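Local coordinates for GlcNAc Inducible Gene 2, GIG2 (Candida albicans, PDB 6AKZ), which binds iron(III) through a cupin-type fold and probably acts as an oxygenase of the DUF1479 family, on a substrate not yet established, at residues A[87-92]-A[336-341]; A[100-105]-A[258-263]; A[222-227]-A[276-281]; A[269-274]-A[365-370]; A[283-288]-A[320-325]. All coordinates share one frame; numbering follows the deposited sequence.

Interaction 1: residues A[87-92]-A[336-341]; sequences CLMIEN and ISIPDV
Strand 87-91 and the loop that follows strand 336-337 come closest at M89 and P339, whose CA atoms lie 8.2 Å apart, too far for backbone pairing, so side chains do the bridging. M89 does nearly all of it. Its chain runs out straight from a CG set opposite the backbone N (chi1 170°), then bends at the sulfur (chi3 -69°), which carries CE in among residues 338-341. There the methyl lies 3.5 Å from P339 O and 3.8 Å from V341 CG2, with I338 CD1 and P339 CG a little farther off. The sulfur itself rests near a carbonyl, SD being 3.6 Å from D340 O. Two waters tie that same oxygen to E91 OE2, one bonding weakly to D340 O and the other weakly to E91 OE2. The D340 carboxylate turns elsewhere, OD1 accepting from S267 N. Strand 87-91 is itself hydrogen-bonded between 63-65 and 346-350, and M89 also touches K63 and V347; across the contact, V341 and I338 lean on W259 of strand 256-261, so M89 joins the large mixed sheet to the loop that leaves edge strand 336-337 of the three-stranded one.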
# COMPACT_ATOMS: atom_id res chain seq x y z
N CYS A 87 -5.18 3.50 -8.99
CA CYS A 87 -4.43 4.69 -8.56
C CYS A 87 -5.36 5.90 -8.86
O CYS A 87 -6.34 5.80 -9.62
CB CYS A 87 -3.05 4.83 -9.27
SG CYS A 87 -3.22 4.66 -11.06
N LEU A 88 -5.08 6.97 -8.20
CA LEU A 88 -5.85 8.22 -8.30
C LEU A 88 -4.99 9.39 -7.87
O LEU A 88 -4.37 9.33 -6.81
CB LEU A 88 -7.07 8.13 -7.39
CG LEU A 88 -7.96 9.39 -7.32
CD1 LEU A 88 -8.60 9.75 -8.67
CD2 LEU A 88 -9.10 9.06 -6.34
N MET A 89 -5.04 10.49 -8.60
CA MET A 89 -4.49 11.75 -8.21
C MET A 89 -5.65 12.73 -7.97
O MET A 89 -6.49 12.92 -8.84
CB MET A 89 -3.51 12.27 -9.26
CG MET A 89 -3.05 13.75 -9.01
SD MET A 89 -1.99 14.36 -10.37
CE MET A 89 -0.56 13.40 -10.13
N ILE A 90 -5.73 13.26 -6.78
CA ILE A 90 -6.75 14.26 -6.40
C ILE A 90 -6.09 15.58 -6.31
O ILE A 90 -5.17 15.82 -5.47
CB ILE A 90 -7.36 13.88 -5.06
CG1 ILE A 90 -7.90 12.44 -5.06
CG2 ILE A 90 -8.43 14.90 -4.66
CD1 ILE A 90 -8.31 11.96 -3.69
N GLU A 91 -6.49 16.50 -7.15
CA GLU A 91 -5.85 17.83 -7.20
C GLU A 91 -6.43 18.84 -6.22
O GLU A 91 -7.57 18.74 -5.87
CB GLU A 91 -5.93 18.36 -8.62
CG GLU A 91 -5.02 17.56 -9.51
CD GLU A 91 -4.62 18.28 -10.79
OE1 GLU A 91 -5.54 18.31 -11.63
OE2 GLU A 91 -3.41 18.74 -10.95
N ASN A 92 -5.61 19.74 -5.68
CA ASN A 92 -6.08 20.89 -4.96
C ASN A 92 -6.71 20.52 -3.61
O ASN A 92 -7.69 21.09 -3.15
CB ASN A 92 -7.07 21.74 -5.82
CG ASN A 92 -6.44 22.31 -7.11
OD1 ASN A 92 -5.38 22.91 -7.10
ND2 ASN A 92 -7.16 22.23 -8.17
N ILE A 336 3.76 3.50 -16.75
CA ILE A 336 3.74 4.91 -17.08
C ILE A 336 4.06 5.77 -15.90
O ILE A 336 3.83 5.41 -14.72
CB ILE A 336 2.36 5.33 -17.66
CG1 ILE A 336 1.21 4.92 -16.76
CG2 ILE A 336 2.21 4.72 -19.03
CD1 ILE A 336 -0.06 5.64 -17.15
N SER A 337 4.56 6.97 -16.20
CA SER A 337 4.65 7.99 -15.15
C SER A 337 3.30 8.44 -14.76
O SER A 337 2.38 8.45 -15.60
CB SER A 337 5.41 9.23 -15.63
OG SER A 337 6.74 8.85 -15.86
N ILE A 338 3.18 8.92 -13.52
CA ILE A 338 1.95 9.67 -13.17
C ILE A 338 1.88 11.01 -13.90
O ILE A 338 2.90 11.47 -14.43
CB ILE A 338 1.81 9.86 -11.65
CG1 ILE A 338 3.01 10.65 -11.11
CG2 ILE A 338 1.54 8.49 -11.01
CD1 ILE A 338 2.77 11.08 -9.71
N PRO A 339 0.68 11.62 -13.98
CA PRO A 339 0.51 13.00 -14.53
C PRO A 339 1.34 14.00 -13.75
O PRO A 339 1.88 13.70 -12.67
CB PRO A 339 -1.03 13.25 -14.50
CG PRO A 339 -1.64 12.01 -13.94
CD PRO A 339 -0.61 11.01 -13.62
N ASP A 340 1.54 15.15 -14.38
CA ASP A 340 2.22 16.29 -13.73
C ASP A 340 1.65 16.46 -12.31
O ASP A 340 0.47 16.35 -12.11
CB ASP A 340 2.01 17.59 -14.54
CG ASP A 340 2.74 17.55 -15.89
OD1 ASP A 340 3.65 16.67 -16.15
OD2 ASP A 340 2.38 18.44 -16.71
N VAL A 341 2.53 16.59 -11.34
CA VAL A 341 2.14 16.75 -9.94
C VAL A 341 2.22 18.22 -9.58
O VAL A 341 3.26 18.86 -9.84
CB VAL A 341 3.14 15.96 -9.05
CG1 VAL A 341 2.93 16.21 -7.59
CG2 VAL A 341 3.02 14.50 -9.37
O HOH W 1 -1.45 17.45 -9.46
O HOH W 2 -1.88 17.23 -13.68

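Interaction 2: residues A[100-105]-A[258-263]; sequences DIWFNE and GWLALS
F103 and L262 bring helix 96-112 closest to the end of strand 256-261, with CA atoms 6.2 Å apart, while one residue back W102 reaches L260. The two aromatic side chains leave the helix in different directions: W102 has CG opposite its carbonyl carbon (chi1 -74°), F103 has it opposite its backbone N (chi1 179°), and each ring therefore finds its own leucine. The tighter, buried part is the indole. Its CZ3 corner lies 3.9 Å from L260 CD2, the two side chains meeting at about a right angle. Beyond this contact W102 packs on P135 and A139 of helix 134-140, and NE1 hydrogen-bonds E138 OE1, which helps to fix the turn of the indole. The looser part is at F103, where CD1 approaches L262 CB at 4.2 Å and the phenyl, partly exposed, also stacks on H366. Next to it the join becomes wet: a water donates to L262 O at 2.9 Å and, more weakly, to D100 OD1, whose firmer partner is K343 in a salt bridge. Direct contact across the interface is thus carbon against carbon, and its one polar link runs through a water held only weakly by D100. The polar ends of W102 and D100 are satisfied instead by E138 and K343, so the helix and strand meet here essentially through apolar surface.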
# COMPACT_ATOMS: atom_id res chain seq x y z
N ASP A 100 3.64 25.33 1.12
CA ASP A 100 4.94 26.00 1.21
C ASP A 100 5.40 26.16 2.66
O ASP A 100 6.57 25.94 2.97
CB ASP A 100 4.88 27.37 0.52
CG ASP A 100 4.53 27.26 -0.95
OD1 ASP A 100 4.33 26.13 -1.44
OD2 ASP A 100 4.44 28.31 -1.62
N ILE A 101 4.49 26.54 3.54
CA ILE A 101 4.80 26.69 4.94
C ILE A 101 5.23 25.33 5.51
O ILE A 101 6.23 25.22 6.20
CB ILE A 101 3.55 27.28 5.65
CG1 ILE A 101 3.36 28.75 5.28
CG2 ILE A 101 3.67 27.12 7.16
CD1 ILE A 101 1.93 29.25 5.49
N TRP A 102 4.44 24.28 5.26
CA TRP A 102 4.82 22.95 5.73
C TRP A 102 6.18 22.46 5.21
O TRP A 102 6.99 21.93 5.99
CB TRP A 102 3.72 21.92 5.36
CG TRP A 102 2.46 21.97 6.18
CD1 TRP A 102 2.32 22.47 7.45
CD2 TRP A 102 1.20 21.42 5.82
NE1 TRP A 102 1.04 22.33 7.86
CE2 TRP A 102 0.31 21.68 6.90
CE3 TRP A 102 0.69 20.77 4.68
CZ2 TRP A 102 -1.04 21.28 6.88
CZ3 TRP A 102 -0.64 20.33 4.69
CH2 TRP A 102 -1.52 20.65 5.74
N PHE A 103 6.45 22.68 3.93
CA PHE A 103 7.72 22.25 3.32
C PHE A 103 8.86 23.01 4.02
O PHE A 103 9.83 22.41 4.42
CB PHE A 103 7.78 22.54 1.81
CG PHE A 103 9.06 22.15 1.20
CD1 PHE A 103 9.41 20.83 1.07
CD2 PHE A 103 10.02 23.13 0.89
CE1 PHE A 103 10.66 20.43 0.58
CE2 PHE A 103 11.26 22.76 0.41
CZ PHE A 103 11.57 21.41 0.24
N ASN A 104 8.69 24.33 4.16
CA ASN A 104 9.77 25.08 4.80
C ASN A 104 10.01 24.71 6.26
O ASN A 104 11.15 24.56 6.64
CB ASN A 104 9.52 26.56 4.67
CG ASN A 104 9.63 27.04 3.27
OD1 ASN A 104 10.49 26.60 2.49
ND2 ASN A 104 8.80 27.97 2.94
N GLU A 105 8.94 24.45 7.03
CA GLU A 105 9.07 23.93 8.38
C GLU A 105 9.72 22.56 8.44
O GLU A 105 10.52 22.35 9.34
CB GLU A 105 7.73 23.83 9.11
CG GLU A 105 7.10 25.20 9.31
CD GLU A 105 5.68 25.18 9.94
OE1 GLU A 105 4.79 24.32 9.61
OE2 GLU A 105 5.40 26.14 10.69
N GLY A 258 0.08 6.11 -0.29
CA GLY A 258 -0.19 7.49 -0.68
C GLY A 258 0.82 8.51 -0.30
O GLY A 258 1.63 8.27 0.62
N TRP A 259 0.67 9.69 -0.88
CA TRP A 259 1.41 10.85 -0.40
C TRP A 259 0.86 12.14 -0.87
O TRP A 259 0.04 12.19 -1.86
CB TRP A 259 2.87 10.75 -0.85
CG TRP A 259 3.19 10.42 -2.28
CD1 TRP A 259 3.80 9.26 -2.69
CD2 TRP A 259 3.09 11.25 -3.48
NE1 TRP A 259 4.06 9.31 -4.05
CE2 TRP A 259 3.67 10.50 -4.55
CE3 TRP A 259 2.58 12.52 -3.75
CZ2 TRP A 259 3.70 10.95 -5.85
CZ3 TRP A 259 2.62 13.00 -5.05
CH2 TRP A 259 3.16 12.23 -6.08
N LEU A 260 1.20 13.16 -0.10
CA LEU A 260 0.85 14.56 -0.37
C LEU A 260 1.99 15.25 -1.06
O LEU A 260 3.13 15.22 -0.55
CB LEU A 260 0.50 15.31 0.93
CG LEU A 260 0.24 16.85 0.85
CD1 LEU A 260 -1.06 17.05 0.14
CD2 LEU A 260 0.17 17.37 2.26
N ALA A 261 1.72 15.89 -2.18
CA ALA A 261 2.72 16.65 -2.95
C ALA A 261 3.13 17.97 -2.30
O ALA A 261 2.29 18.83 -2.06
CB ALA A 261 2.20 16.93 -4.38
N LEU A 262 4.42 18.12 -2.02
CA LEU A 262 4.99 19.35 -1.41
C LEU A 262 5.73 20.17 -2.49
O LEU A 262 6.30 21.24 -2.18
CB LEU A 262 5.98 18.94 -0.33
CG LEU A 262 5.43 18.08 0.82
CD1 LEU A 262 6.57 17.74 1.78
CD2 LEU A 262 4.26 18.79 1.46
N SER A 263 5.66 19.72 -3.73
CA SER A 263 6.37 20.37 -4.83
C SER A 263 5.60 20.18 -6.15
O SER A 263 4.72 19.30 -6.25
CB SER A 263 7.77 19.79 -4.94
OG SER A 263 7.75 18.40 -5.20
O HOH W 3 6.85 23.91 -1.31

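Interaction 3: residues A[222-227]-A[276-281]; sequences DAFKLD and PSLKLS
A type I beta turn from D222 to K225 presents A223 and F224 to L278, the first residue of helix 278-287. One methyl of the leucine serves both: L278 CD2 is 3.5 Å from A223 CB, tighter than usual for two carbons, and 3.9 Å from F224 CZ, with CE2 at a like distance, so it sits obliquely by the CE2-CZ bond of the phenyl. The leucine reaches that far because its CG lies opposite the backbone N (chi1 179°), extending the branch outward from the helix. The turn is stiffened from within by an Asx turn, in which D222 OD1 accepts from F224 N at 3.0 Å on the anti side of the carboxylate, 33° out of its plane; D222 OD2 is held by Y157 OH. F224 meets H350 edge-to-face, and A223 O accepts from H350 NE2, which ties the turn to strand 346-350 of the large mixed sheet of this cupin-clan fold. Helix 278-287 has S277 at its N-cap position, though the S277 side chain makes no capping bond and its OG instead pairs with E49. Inside the first turn S277 O is gripped twice, by S281 N at 3.1 Å and by S281 OG at 2.8 Å, the two donors approaching from opposite faces of its carbonyl plane.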
# COMPACT_ATOMS: atom_id res chain seq x y z
N ASP A 222 -11.94 -9.35 -7.14
CA ASP A 222 -12.38 -8.07 -6.60
C ASP A 222 -11.28 -7.66 -5.61
O ASP A 222 -11.21 -8.13 -4.48
CB ASP A 222 -13.73 -8.21 -5.89
CG ASP A 222 -14.33 -6.84 -5.55
OD1 ASP A 222 -13.55 -5.86 -5.45
OD2 ASP A 222 -15.56 -6.79 -5.41
N ALA A 223 -10.51 -6.67 -6.03
CA ALA A 223 -9.42 -6.08 -5.19
C ALA A 223 -9.85 -5.26 -3.97
O ALA A 223 -9.00 -4.90 -3.13
CB ALA A 223 -8.55 -5.20 -6.09
N PHE A 224 -11.13 -5.05 -3.87
CA PHE A 224 -11.69 -4.15 -2.87
C PHE A 224 -12.42 -4.85 -1.77
O PHE A 224 -12.86 -4.16 -0.86
CB PHE A 224 -12.48 -3.04 -3.52
CG PHE A 224 -11.63 -2.20 -4.37
CD1 PHE A 224 -10.92 -1.11 -3.83
CD2 PHE A 224 -11.39 -2.55 -5.70
CE1 PHE A 224 -10.07 -0.37 -4.62
CE2 PHE A 224 -10.53 -1.80 -6.49
CZ PHE A 224 -9.84 -0.73 -5.92
N LYS A 225 -12.55 -6.17 -1.87
CA LYS A 225 -13.22 -6.95 -0.85
C LYS A 225 -12.19 -7.40 0.22
O LYS A 225 -11.22 -8.08 -0.11
CB LYS A 225 -13.84 -8.17 -1.49
CG LYS A 225 -14.54 -9.06 -0.51
CD LYS A 225 -15.36 -10.13 -1.25
CE LYS A 225 -15.97 -11.13 -0.24
NZ LYS A 225 -16.92 -11.95 -1.06
N LEU A 226 -12.45 -7.07 1.48
CA LEU A 226 -11.49 -7.22 2.49
C LEU A 226 -11.72 -8.32 3.53
O LEU A 226 -10.99 -8.44 4.49
CB LEU A 226 -11.27 -5.86 3.11
CG LEU A 226 -10.69 -4.79 2.24
CD1 LEU A 226 -10.46 -3.53 3.06
CD2 LEU A 226 -9.42 -5.16 1.48
N ASP A 227 -12.73 -9.13 3.33
CA ASP A 227 -13.05 -10.18 4.31
C ASP A 227 -11.89 -11.05 4.70
O ASP A 227 -11.67 -11.29 5.90
CB ASP A 227 -14.19 -11.06 3.78
CG ASP A 227 -15.49 -10.32 3.53
OD1 ASP A 227 -15.54 -9.31 2.78
OD2 ASP A 227 -16.54 -10.78 4.06
N PRO A 276 -1.14 1.06 -14.23
CA PRO A 276 -2.47 1.38 -13.79
C PRO A 276 -3.53 0.37 -14.25
O PRO A 276 -4.51 0.68 -14.98
CB PRO A 276 -2.65 2.82 -14.33
CG PRO A 276 -1.97 2.73 -15.67
CD PRO A 276 -0.68 2.01 -15.28
N SER A 277 -3.30 -0.90 -13.93
CA SER A 277 -4.27 -1.90 -14.29
C SER A 277 -4.24 -2.96 -13.15
O SER A 277 -3.43 -3.87 -13.15
CB SER A 277 -3.90 -2.55 -15.64
OG SER A 277 -4.83 -3.60 -16.01
N LEU A 278 -5.18 -2.88 -12.23
CA LEU A 278 -5.03 -3.60 -10.97
C LEU A 278 -5.29 -5.10 -11.13
O LEU A 278 -4.48 -5.94 -10.72
CB LEU A 278 -5.93 -2.93 -9.89
CG LEU A 278 -5.95 -3.53 -8.52
CD1 LEU A 278 -4.56 -3.58 -7.93
CD2 LEU A 278 -6.86 -2.60 -7.66
N LYS A 279 -6.45 -5.44 -11.71
CA LYS A 279 -6.85 -6.80 -11.89
C LYS A 279 -5.92 -7.55 -12.81
O LYS A 279 -5.52 -8.67 -12.45
CB LYS A 279 -8.28 -6.92 -12.41
CG LYS A 279 -8.88 -8.31 -12.42
CD LYS A 279 -10.19 -8.29 -13.21
CE LYS A 279 -11.33 -7.69 -12.42
NZ LYS A 279 -12.51 -7.54 -13.29
N LEU A 280 -5.60 -7.02 -13.97
CA LEU A 280 -4.70 -7.75 -14.87
C LEU A 280 -3.34 -7.94 -14.25
O LEU A 280 -2.70 -9.01 -14.41
CB LEU A 280 -4.59 -7.04 -16.22
CG LEU A 280 -5.80 -7.03 -17.08
CD1 LEU A 280 -5.55 -6.33 -18.38
CD2 LEU A 280 -6.35 -8.40 -17.33
N SER A 281 -2.84 -6.91 -13.57
CA SER A 281 -1.59 -7.02 -12.86
C SER A 281 -1.51 -8.21 -11.88
O SER A 281 -0.57 -8.99 -11.90
CB SER A 281 -1.20 -5.73 -12.17
OG SER A 281 -0.77 -4.70 -13.07

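Interaction 4: residues A[269-274]-A[365-370]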
# COMPACT_ATOMS: atom_id res chain seq x y z
N GLU A 269 9.83 13.61 -13.68
CA GLU A 269 10.82 14.40 -12.93
C GLU A 269 10.91 13.91 -11.49
O GLU A 269 10.40 14.56 -10.59
CB GLU A 269 10.41 15.90 -12.96
CG GLU A 269 10.43 16.48 -14.36
CD GLU A 269 10.05 17.99 -14.47
OE1 GLU A 269 9.50 18.64 -13.50
OE2 GLU A 269 10.38 18.55 -15.60
N GLY A 270 11.54 12.77 -11.29
CA GLY A 270 11.74 12.29 -9.96
C GLY A 270 10.47 12.02 -9.18
O GLY A 270 10.42 12.20 -7.98
N THR A 271 9.45 11.51 -9.88
CA THR A 271 8.17 11.18 -9.26
C THR A 271 7.91 9.68 -9.05
O THR A 271 8.76 8.95 -8.54
CB THR A 271 6.99 11.78 -10.06
OG1 THR A 271 7.17 11.50 -11.45
CG2 THR A 271 6.92 13.29 -9.86
N LEU A 272 6.71 9.24 -9.44
CA LEU A 272 6.24 7.89 -9.31
C LEU A 272 5.82 7.37 -10.69
O LEU A 272 5.32 8.14 -11.52
CB LEU A 272 5.04 7.89 -8.36
CG LEU A 272 4.36 6.53 -8.02
CD1 LEU A 272 5.27 5.63 -7.25
CD2 LEU A 272 3.06 6.83 -7.30
N ARG A 273 6.04 6.10 -10.90
CA ARG A 273 5.58 5.37 -12.07
C ARG A 273 4.71 4.20 -11.54
O ARG A 273 5.00 3.61 -10.55
CB ARG A 273 6.73 4.86 -12.91
CG ARG A 273 7.57 6.02 -13.40
CD ARG A 273 8.85 5.64 -14.02
NE ARG A 273 8.84 4.52 -14.93
CZ ARG A 273 8.51 4.58 -16.19
NH1 ARG A 273 8.05 5.69 -16.75
NH2 ARG A 273 8.61 3.50 -16.90
N VAL A 274 3.64 3.93 -12.27
CA VAL A 274 2.73 2.90 -11.90
C VAL A 274 2.30 2.07 -13.11
O VAL A 274 2.48 2.52 -14.25
CB VAL A 274 1.41 3.55 -11.34
CG1 VAL A 274 1.68 4.25 -10.03
CG2 VAL A 274 0.80 4.56 -12.30
N GLY A 365 13.46 21.48 -9.92
CA GLY A 365 13.52 21.72 -8.49
C GLY A 365 13.27 20.43 -7.77
O GLY A 365 13.08 19.37 -8.37
N HIS A 366 13.26 20.51 -6.45
CA HIS A 366 13.06 19.36 -5.60
C HIS A 366 11.68 18.71 -5.90
O HIS A 366 10.73 19.37 -6.29
CB HIS A 366 13.21 19.75 -4.08
CG HIS A 366 12.17 20.70 -3.62
ND1 HIS A 366 10.97 20.28 -3.05
CD2 HIS A 366 12.09 22.06 -3.67
CE1 HIS A 366 10.23 21.33 -2.76
NE2 HIS A 366 10.85 22.41 -3.18
N SER A 367 11.70 17.38 -5.82
CA SER A 367 10.53 16.54 -5.89
C SER A 367 10.36 15.97 -4.43
O SER A 367 11.10 15.10 -3.98
CB SER A 367 10.73 15.44 -6.88
OG SER A 367 9.68 14.55 -6.77
N SER A 368 9.37 16.51 -3.74
CA SER A 368 9.18 16.26 -2.31
C SER A 368 7.73 15.88 -2.02
O SER A 368 6.79 16.47 -2.58
CB SER A 368 9.51 17.47 -1.55
OG SER A 368 10.85 17.91 -1.86
N VAL A 369 7.63 14.86 -1.18
CA VAL A 369 6.35 14.35 -0.77
C VAL A 369 6.35 13.97 0.69
O VAL A 369 7.38 13.69 1.32
CB VAL A 369 5.85 13.18 -1.63
CG1 VAL A 369 5.83 13.53 -3.10
CG2 VAL A 369 6.62 11.89 -1.38
N LEU A 370 5.14 13.91 1.22
CA LEU A 370 4.93 13.45 2.61
C LEU A 370 4.07 12.20 2.53
O LEU A 370 2.95 12.28 2.02
CB LEU A 370 4.20 14.55 3.34
CG LEU A 370 3.83 14.51 4.85
CD1 LEU A 370 3.52 15.96 5.19
CD2 LEU A 370 2.57 13.67 5.04
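The hydroxyl oxygen of S367 takes part in two hydrogen bonds: OG donates to G270 O at 2.7 Å and is also hydrogen-bonded to R179 NH1 of strand 178-181. In this cupin-clan protein the bond to G270 joins strand 367-371 of the large mixed sheet to the loop leading into strand 272-274, the middle strand of the three-stranded sheet that also includes 355-357, which begins with the iron ligand H355. S367 reaches the carbonyl with OG turned opposite its backbone N (chi1 171°). The hydroxyl does not arrive along a lone pair; it sits well above the G270 carbonyl plane, 55° out of it, with a C=O...O angle of 125°. G270 has positive phi, a conformation that glycine adopts readily, and the backbone here passes close by S367, with E269 O 3.8 Å from S367 CB. Next along, T271 brings only CG2 near S367 OG, at 4.3 Å, while its own hydroxyl hydrogen-bonds D358 OD2. Just before strand 367-371, H366 ND1 and S368 OG, two residues on, share a 2.7 Å hydrogen bond. Back at the serine, G270 O also comes within 3.4 Å of S367 CB.

Interaction 5: residues A[283-288]-A[320-325]; sequences AYIMLR and GQLFLD
Beside I285, which meets L322 and L324 across the contact, the flat guanidinium of R288 carries the hydroxyl of Y284 over its centre, OH standing 3.5 Å above the plane. The guanidinium nitrogens have partners of their own, NE reaching F327 O and NH2 forming a salt bridge with D294, which together fix its rotation. Y284 OH hydrogen-bonds H330 ND1, and the phenol ring also meets W39 of helix 32-56, their planes only about 20° apart. This polar and aromatic group borders an apolar contact to which the helix contributes I285 alone. Its two branches divide the work. CG2, opposite the backbone N, lies alongside L322 running the other way, and I285 CG2 to L322 CD2 is a tight 3.4 Å. The longer branch turns to L324, crossing it at about a right angle, with I285 CG1 4.0 Å from L324 CD2 and I285 CD1 4.1 Å from L324 CD1. L193 of strand 192-193 packs against both I285 and L322. Strand 322-323 pairs antiparallel with 192-193, and Q321 NE2 hydrogen-bonds D194 OD1. Helix 278-287 thus backs the short two-stranded sheet next to the iron(III) site, the L324 side chain coming to about 5 Å from that of H192. H192, D194 and H355 form the two-histidine, one-carboxylate triad characteristic of non-haem iron oxygenases with a cupin-type fold.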
# COMPACT_ATOMS: atom_id res chain seq x y z
N ALA A 283 -3.57 -10.81 -11.58
CA ALA A 283 -3.84 -12.11 -12.22
C ALA A 283 -2.49 -12.59 -12.73
O ALA A 283 -2.14 -13.72 -12.55
CB ALA A 283 -4.86 -11.95 -13.32
N TYR A 284 -1.71 -11.73 -13.34
CA TYR A 284 -0.45 -12.13 -13.95
C TYR A 284 0.59 -12.49 -12.90
O TYR A 284 1.22 -13.56 -12.95
CB TYR A 284 0.08 -10.97 -14.80
CG TYR A 284 1.36 -11.29 -15.53
CD1 TYR A 284 1.38 -11.94 -16.78
CD2 TYR A 284 2.59 -10.92 -14.97
CE1 TYR A 284 2.60 -12.20 -17.43
CE2 TYR A 284 3.78 -11.18 -15.62
CZ TYR A 284 3.78 -11.78 -16.85
OH TYR A 284 5.02 -12.00 -17.45
N ILE A 285 0.68 -11.66 -11.88
CA ILE A 285 1.67 -11.82 -10.81
C ILE A 285 1.37 -13.12 -10.09
O ILE A 285 2.31 -13.90 -9.90
CB ILE A 285 1.71 -10.63 -9.85
CG1 ILE A 285 2.39 -9.46 -10.61
CG2 ILE A 285 2.51 -10.87 -8.59
CD1 ILE A 285 2.13 -8.08 -10.08
N MET A 286 0.13 -13.29 -9.64
CA MET A 286 -0.20 -14.48 -8.83
C MET A 286 -0.00 -15.77 -9.57
O MET A 286 0.32 -16.75 -8.95
CB MET A 286 -1.60 -14.42 -8.24
CG MET A 286 -1.77 -13.26 -7.25
SD MET A 286 -0.48 -13.00 -5.98
CE MET A 286 -0.53 -14.57 -5.11
N LEU A 287 -0.31 -15.79 -10.85
CA LEU A 287 -0.09 -16.98 -11.66
C LEU A 287 1.29 -17.15 -12.23
O LEU A 287 1.63 -18.26 -12.69
CB LEU A 287 -1.11 -17.03 -12.80
CG LEU A 287 -2.58 -17.15 -12.42
CD1 LEU A 287 -3.50 -17.14 -13.61
CD2 LEU A 287 -2.86 -18.40 -11.64
N ARG A 288 2.11 -16.12 -12.22
CA ARG A 288 3.46 -16.23 -12.79
C ARG A 288 4.36 -17.40 -12.28
O ARG A 288 5.07 -17.99 -13.10
CB ARG A 288 4.19 -14.91 -12.76
CG ARG A 288 5.46 -14.87 -13.59
CD ARG A 288 5.26 -15.06 -15.06
NE ARG A 288 6.53 -14.79 -15.78
CZ ARG A 288 6.77 -15.07 -17.05
NH1 ARG A 288 5.85 -15.67 -17.78
NH2 ARG A 288 7.95 -14.70 -17.59
N GLY A 320 10.00 -7.44 2.35
CA GLY A 320 8.68 -6.79 2.19
C GLY A 320 8.25 -6.51 0.78
O GLY A 320 7.15 -6.01 0.59
N GLN A 321 9.14 -6.75 -0.18
CA GLN A 321 8.91 -6.37 -1.56
C GLN A 321 8.97 -7.53 -2.48
O GLN A 321 9.84 -8.39 -2.36
CB GLN A 321 9.94 -5.33 -2.04
CG GLN A 321 9.85 -3.91 -1.52
CD GLN A 321 10.26 -3.78 -0.10
OE1 GLN A 321 11.36 -4.22 0.30
NE2 GLN A 321 9.39 -3.16 0.69
N LEU A 322 8.07 -7.55 -3.45
CA LEU A 322 8.12 -8.50 -4.52
C LEU A 322 8.64 -7.77 -5.73
O LEU A 322 7.98 -6.81 -6.21
CB LEU A 322 6.72 -9.09 -4.86
CG LEU A 322 6.57 -9.86 -6.17
CD1 LEU A 322 7.29 -11.19 -6.03
CD2 LEU A 322 5.15 -10.14 -6.54
N PHE A 323 9.78 -8.21 -6.25
CA PHE A 323 10.39 -7.55 -7.39
C PHE A 323 9.90 -8.05 -8.73
O PHE A 323 9.77 -9.24 -8.98
CB PHE A 323 11.91 -7.60 -7.22
CG PHE A 323 12.37 -6.62 -6.22
CD1 PHE A 323 12.22 -5.27 -6.48
CD2 PHE A 323 12.84 -7.02 -4.98
CE1 PHE A 323 12.62 -4.32 -5.57
CE2 PHE A 323 13.24 -6.08 -4.06
CZ PHE A 323 13.12 -4.73 -4.35
N LEU A 324 9.62 -7.10 -9.61
CA LEU A 324 8.93 -7.39 -10.89
C LEU A 324 9.80 -7.03 -12.05
O LEU A 324 9.34 -7.06 -13.21
CB LEU A 324 7.61 -6.58 -10.96
CG LEU A 324 6.67 -6.88 -9.78
CD1 LEU A 324 5.53 -5.86 -9.77
CD2 LEU A 324 6.14 -8.29 -9.80
N ASP A 325 11.04 -6.74 -11.78
CA ASP A 325 11.92 -6.18 -12.85
C ASP A 325 12.62 -7.19 -13.73
O ASP A 325 13.18 -6.81 -14.76
CB ASP A 325 12.97 -5.28 -12.28
CG ASP A 325 13.88 -5.98 -11.31
OD1 ASP A 325 13.39 -6.84 -10.50
OD2 ASP A 325 15.07 -5.67 -11.38

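How the interactions relate
The five contacts are largely buried; interactions 1, 2 and 4 include partly exposed residues, whereas those that touch in 3 and 5 are all buried. Interactions 1, 2 and 4 lie together around the large mixed sheet: strands 256-261 and 367-371 are neighbours in it, strands 336-337 and 272-274 in the three-stranded one, and V341 of interaction 1 packs on A261. Interactions 3 and 5 share helix 278-287, one at its start and the other near its end. Chemistry follows place: 2, 3 and 5, where a helix meets a strand or a turn, rest on apolar carbons; 1 adds a methionine sulfur and methyl beside backbone carbonyls; 4, between strand and loop, rests on a serine hydroxyl. Interaction 5 lies nearest the iron.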